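Catechol 1,2-dioxygenase (Acinetobacter sp., PDB 1DLQ) uses a ferric ion to split the ring of catechol between its two hydroxylated carbons, adding O2 to yield cis,cis-muconate. Local coordinates at residues Gly219-His224 with Thr238-Val243. Numbering follows the deposited sequence.
Sequences GNRPAH and TTQINV. With FE (Fe (III) ion), chain C; HG (mercury (II) ion), chain D.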
# COMPACT_ATOMS: atom_id res chain seq x y z
N GLY A 219 11.03 15.58 -4.86
CA GLY A 219 9.95 15.00 -5.63
C GLY A 219 9.50 15.91 -6.75
O GLY A 219 8.32 15.97 -7.09
N ASN A 220 10.45 16.62 -7.35
CA ASN A 220 10.14 17.56 -8.42
C ASN A 220 10.35 17.01 -9.81
O ASN A 220 11.28 16.25 -10.07
CB ASN A 220 11.00 18.81 -8.28
CG ASN A 220 10.83 19.47 -6.93
OD1 ASN A 220 9.72 19.81 -6.53
ND2 ASN A 220 11.93 19.65 -6.23
N ARG A 221 9.45 17.42 -10.70
CA ARG A 221 9.53 17.03 -12.10
C ARG A 221 9.74 18.30 -12.92
O ARG A 221 9.21 19.35 -12.58
CB ARG A 221 8.23 16.36 -12.57
CG ARG A 221 7.85 15.08 -11.84
CD ARG A 221 6.94 14.25 -12.74
NE ARG A 221 7.71 13.80 -13.89
CZ ARG A 221 7.21 13.24 -14.99
NH1 ARG A 221 5.89 13.05 -15.14
NH2 ARG A 221 8.04 12.88 -15.96
N PRO A 222 10.54 18.21 -13.98
CA PRO A 222 10.79 19.38 -14.84
C PRO A 222 9.52 19.65 -15.65
O PRO A 222 8.67 18.78 -15.78
CB PRO A 222 11.95 18.90 -15.71
CG PRO A 222 11.58 17.44 -15.91
CD PRO A 222 11.31 17.06 -14.47
N ALA A 223 9.39 20.86 -16.20
CA ALA A 223 8.22 21.20 -16.99
C ALA A 223 8.16 20.30 -18.22
O ALA A 223 9.16 20.12 -18.92
CB ALA A 223 8.27 22.66 -17.41
N HIS A 224 6.99 19.73 -18.48
CA HIS A 224 6.82 18.82 -19.60
C HIS A 224 5.39 18.74 -20.10
O HIS A 224 4.44 19.15 -19.41
CB HIS A 224 7.25 17.43 -19.20
CG HIS A 224 6.46 16.90 -18.05
ND1 HIS A 224 6.67 17.32 -16.75
CD2 HIS A 224 5.40 16.06 -18.01
CE1 HIS A 224 5.77 16.76 -15.96
NE2 HIS A 224 4.99 15.99 -16.70
N THR A 238 3.42 6.41 -26.21
CA THR A 238 3.28 7.16 -24.97
C THR A 238 4.62 7.84 -24.81
O THR A 238 5.66 7.18 -24.75
CB THR A 238 3.00 6.26 -23.74
OG1 THR A 238 1.76 5.56 -23.92
CG2 THR A 238 2.90 7.11 -22.47
N THR A 239 4.62 9.16 -24.77
CA THR A 239 5.87 9.88 -24.63
C THR A 239 5.55 11.24 -24.06
O THR A 239 4.42 11.51 -23.67
CB THR A 239 6.58 10.01 -26.03
OG1 THR A 239 7.95 10.41 -25.85
CG2 THR A 239 5.89 11.05 -26.92
N GLN A 240 6.56 12.09 -23.97
CA GLN A 240 6.35 13.43 -23.46
C GLN A 240 7.54 14.26 -23.92
O GLN A 240 8.52 13.72 -24.45
CB GLN A 240 6.30 13.42 -21.93
CG GLN A 240 7.67 13.51 -21.31
CD GLN A 240 7.64 13.43 -19.78
OE1 GLN A 240 8.65 13.72 -19.13
NE2 GLN A 240 6.50 13.03 -19.21
N ILE A 241 7.46 15.57 -23.74
CA ILE A 241 8.57 16.43 -24.10
C ILE A 241 8.91 17.29 -22.91
O ILE A 241 8.03 17.69 -22.16
CB ILE A 241 8.27 17.31 -25.35
CG1 ILE A 241 7.03 18.16 -25.14
CG2 ILE A 241 8.13 16.42 -26.57
CD1 ILE A 241 6.63 18.95 -26.38
N ASN A 242 10.20 17.53 -22.72
CA ASN A 242 10.65 18.36 -21.61
C ASN A 242 11.00 19.73 -22.15
O ASN A 242 11.58 19.86 -23.22
CB ASN A 242 11.91 17.79 -20.95
CG ASN A 242 11.68 16.45 -20.32
OD1 ASN A 242 11.63 15.42 -20.99
ND2 ASN A 242 11.51 16.45 -19.00
N VAL A 243 10.64 20.76 -21.40
CA VAL A 243 10.96 22.11 -21.80
C VAL A 243 12.45 22.38 -21.49
O VAL A 243 12.91 22.25 -20.35
CB VAL A 243 10.06 23.12 -21.07
CG1 VAL A 243 10.41 24.53 -21.49
CG2 VAL A 243 8.60 22.82 -21.40
FE FE C . 3.06 15.15 -15.80
HG HG D . 6.29 14.36 -7.03
O HOH W 1 2.39 13.40 -14.50
O HOH W 2 5.57 14.86 -9.34
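The non-haem ferric site of an intradiol dioxygenase takes shape here, where iron ligand H224 opens strand 224-230 and lies against Q240 of the neighbouring strand. H224 NE2 binds the iron at 2.3 Å; Y164, Y200 and H226 supply the other protein ligands, and a water O is a further ligand, also 2.3 Å from the iron. Histidine suits the place because its second nitrogen can be anchored: ND1 donates to P222 O at 2.7 Å, in the ring plane and nearly straight (170°), which fixes the rotation of the imidazole. With CG between backbone N and carbonyl carbon (chi1 59°), the ring rises beside the Q240 amide, the two planes 24° apart and H224 CD2 3.4 Å from Q240 NE2. The extended Q240 chain also brings OE1 to 3.3 Å from R221 NH2. H224 CE1 sits over one face of that guanidinium, offset toward the rim, while R221 NE is held in a salt bridge with D252. Where the backbones meet, V243 N donates to A223 O at 3.0 Å, and H224 and N242 form an antiparallel non-hydrogen-bonded pair. Small A223 offers only CB, which packs at 4.0 Å on V243 CG2; P222 CG touches N242 ND2, 3.2 Å away. The loop after helix 207-214 comes in nearly at right angles to the end of strand 237-243, whose I241 side chain packs on M286 and F288 of strand 283-291, and joins the mixed sheet at H224.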